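Local coordinates for ribulose bisphosphate carboxylase small chain (Galdieria sulphuraria, PDB 4F0H), which is the small subunit of the carbon-fixing enzyme RuBisCO and probably helps to stabilise the hexadecamer it forms with the catalytic large subunits, at residues Ile35-Asp40 with Ser76-Lys81. Residues are numbered along the deposited sequence; the frame is centred on the assembly and turned at random.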
loop_
_atom_site.group_PDB
_atom_site.type_symbol
_atom_site.label_atom_id
_atom_site.label_comp_id
_atom_site.label_asym_id
_atom_site.label_seq_id
_atom_site.Cartn_x
_atom_site.Cartn_y
_atom_site.Cartn_z
ATOM N N ILE B 35 -35.199 -20.406 31.555
ATOM C CA ILE B 35 -35.380 -21.725 30.989
ATOM C C ILE B 35 -35.442 -21.489 29.459
ATOM O O ILE B 35 -36.254 -20.674 28.975
ATOM C CB ILE B 35 -36.711 -22.336 31.455
ATOM C CG1 ILE B 35 -36.636 -22.779 32.897
ATOM C CG2 ILE B 35 -37.080 -23.614 30.601
ATOM C CD1 ILE B 35 -38.034 -22.942 33.518
ATOM N N GLU B 36 -34.598 -22.179 28.681
ATOM C CA GLU B 36 -34.505 -21.896 27.234
ATOM C C GLU B 36 -34.454 -23.242 26.489
ATOM O O GLU B 36 -33.921 -24.251 27.022
ATOM C CB GLU B 36 -33.255 -21.123 26.936
ATOM C CG GLU B 36 -33.076 -19.883 27.853
ATOM C CD GLU B 36 -31.879 -18.956 27.439
ATOM O OE1 GLU B 36 -31.798 -17.818 27.926
ATOM O OE2 GLU B 36 -31.038 -19.321 26.624
ATOM N N TYR B 37 -34.964 -23.256 25.278
ATOM C CA TYR B 37 -35.076 -24.510 24.569
ATOM C C TYR B 37 -34.711 -24.384 23.089
ATOM O O TYR B 37 -34.827 -23.342 22.506
ATOM C CB TYR B 37 -36.483 -25.106 24.741
ATOM C CG TYR B 37 -37.584 -24.279 24.141
ATOM C CD1 TYR B 37 -38.184 -23.296 24.837
ATOM C CD2 TYR B 37 -38.029 -24.549 22.849
ATOM C CE1 TYR B 37 -39.132 -22.495 24.262
ATOM C CE2 TYR B 37 -39.016 -23.832 22.275
ATOM C CZ TYR B 37 -39.592 -22.817 23.018
ATOM O OH TYR B 37 -40.593 -22.095 22.474
ATOM N N THR B 38 -34.248 -25.453 22.467
ATOM C CA THR B 38 -33.905 -25.280 21.061
ATOM C C THR B 38 -33.894 -26.617 20.386
ATOM O O THR B 38 -33.658 -27.631 21.045
ATOM C CB THR B 38 -32.510 -24.656 20.876
ATOM O OG1 THR B 38 -32.440 -24.204 19.522
ATOM C CG2 THR B 38 -31.407 -25.708 21.040
ATOM N N ASN B 39 -34.102 -26.643 19.071
ATOM C CA ASN B 39 -33.854 -27.864 18.297
ATOM C C ASN B 39 -32.867 -27.578 17.111
ATOM O O ASN B 39 -32.808 -28.326 16.175
ATOM C CB ASN B 39 -35.169 -28.596 17.816
ATOM C CG ASN B 39 -36.040 -27.757 16.852
ATOM O OD1 ASN B 39 -35.614 -26.759 16.314
ATOM N ND2 ASN B 39 -37.340 -28.142 16.720
ATOM N N ASP B 40 -32.101 -26.483 17.170
ATOM C CA ASP B 40 -30.882 -26.389 16.336
ATOM C C ASP B 40 -29.715 -26.432 17.334
ATOM O O ASP B 40 -29.409 -25.425 17.987
ATOM C CB ASP B 40 -30.891 -25.113 15.520
ATOM C CG ASP B 40 -29.551 -24.825 14.866
ATOM O OD1 ASP B 40 -28.660 -25.681 14.903
ATOM O OD2 ASP B 40 -29.393 -23.751 14.281
ATOM N N SER B 76 -40.996 -31.772 24.525
ATOM C CA SER B 76 -40.285 -32.914 25.061
ATOM C C SER B 76 -39.169 -33.321 24.146
ATOM O O SER B 76 -38.217 -33.978 24.610
ATOM C CB SER B 76 -41.194 -34.145 25.266
ATOM O OG SER B 76 -41.693 -34.538 23.956
ATOM N N ASN B 77 -39.320 -33.041 22.861
ATOM C CA ASN B 77 -38.267 -33.409 21.886
ATOM C C ASN B 77 -37.368 -32.235 21.389
ATOM O O ASN B 77 -36.945 -32.156 20.215
ATOM C CB ASN B 77 -38.895 -34.153 20.723
ATOM C CG ASN B 77 -39.793 -33.295 19.945
ATOM O OD1 ASN B 77 -40.362 -32.312 20.465
ATOM N ND2 ASN B 77 -39.934 -33.620 18.668
ATOM N N PHE B 78 -37.099 -31.341 22.318
ATOM C CA PHE B 78 -36.181 -30.231 22.170
ATOM C C PHE B 78 -35.156 -30.422 23.254
ATOM O O PHE B 78 -35.473 -31.029 24.294
ATOM C CB PHE B 78 -36.937 -28.949 22.499
ATOM C CG PHE B 78 -37.828 -28.456 21.372
ATOM C CD1 PHE B 78 -39.096 -29.040 21.168
ATOM C CD2 PHE B 78 -37.406 -27.395 20.534
ATOM C CE1 PHE B 78 -39.961 -28.608 20.121
ATOM C CE2 PHE B 78 -38.264 -26.936 19.471
ATOM C CZ PHE B 78 -39.553 -27.565 19.275
ATOM N N TYR B 79 -33.951 -29.880 23.067
ATOM C CA TYR B 79 -33.015 -29.621 24.204
ATOM C C TYR B 79 -33.581 -28.485 24.979
ATOM O O TYR B 79 -34.142 -27.530 24.358
ATOM C CB TYR B 79 -31.644 -29.148 23.679
ATOM C CG TYR B 79 -30.876 -30.279 23.080
ATOM C CD1 TYR B 79 -30.036 -31.060 23.839
ATOM C CD2 TYR B 79 -31.043 -30.603 21.742
ATOM C CE1 TYR B 79 -29.428 -32.154 23.264
ATOM C CE2 TYR B 79 -30.400 -31.676 21.169
ATOM C CZ TYR B 79 -29.607 -32.467 21.952
ATOM O OH TYR B 79 -28.910 -33.537 21.336
ATOM N N ILE B 80 -33.407 -28.539 26.302
ATOM C CA ILE B 80 -33.903 -27.501 27.250
ATOM C C ILE B 80 -32.809 -27.351 28.258
ATOM O O ILE B 80 -32.271 -28.375 28.803
ATOM C CB ILE B 80 -35.228 -27.981 27.985
ATOM C CG1 ILE B 80 -36.292 -28.467 26.954
ATOM C CG2 ILE B 80 -35.739 -26.942 28.980
ATOM C CD1 ILE B 80 -37.642 -28.976 27.601
ATOM N N LYS B 81 -32.479 -26.090 28.556
ATOM C CA LYS B 81 -31.477 -25.790 29.528
ATOM C C LYS B 81 -31.912 -24.775 30.542
ATOM O O LYS B 81 -32.822 -23.965 30.306
ATOM C CB LYS B 81 -30.183 -25.291 28.876
ATOM C CG LYS B 81 -30.385 -24.065 27.962
ATOM C CD LYS B 81 -29.059 -23.616 27.377
ATOM C CE LYS B 81 -29.090 -22.181 26.839
ATOM N NZ LYS B 81 -27.993 -22.071 25.836
HETATM O O HOH W 1 -29.502 -19.298 24.582
HETATM O O HOH W 2 -37.870 -30.878 17.717
#
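F78 stands between Y37 and N39. The edge of Y37 meets one face of the ring in a T-shaped pair, ring centroids 5.5 Å apart and planes at 85°; Y37 CD2 comes closest, 3.7 Å from F78 CD2. On the other side the N39 amide lies nearly parallel to the ring, 13° from its plane, with ND2 3.1 Å from F78 CE2. With CG of N39 between backbone N and carbonyl carbon (chi1 63°), ND2 also reaches a water shared with the N77 carbonyl, over the centre of the F78 face turned from Y37, on the amide side, while OD1 weakly hydrogen-bonds to R137. An alanine in place of F78 would probably open a gap between Y37 and N39, leaving the Y37 edge without its aromatic face and the N39 amide without its flat neighbour. Along the strands, E36 and K81 form a hydrogen-bonded antiparallel pair, K81 N to E36 O at 2.8 Å being nearly straight. T38 and Y79 form the next such pair, T38 N giving a good bond to Y79 O (2.8 Å) while the return bond from Y79 N is weak. Between them Y37 and I80 make a non-hydrogen-bonded pair, Y37 CB packing on I80 CG1. On the face of E36, T38, Y79 and K81, E36 OE2 is 4.2 Å from K81 NZ, too far for a salt bridge; a water donates to the carboxylate and weakly accepts from the ammonium, which also makes a cation-pi contact with W48. Y79 OH hydrogen-bonds to E106 OE2. I35 and I80 join through their CG2 methyls and pack on C71 of helix 61-74. This is the pairing of the two central strands in the four-stranded antiparallel sheet, backed by helices, that forms the RuBisCO small-subunit core.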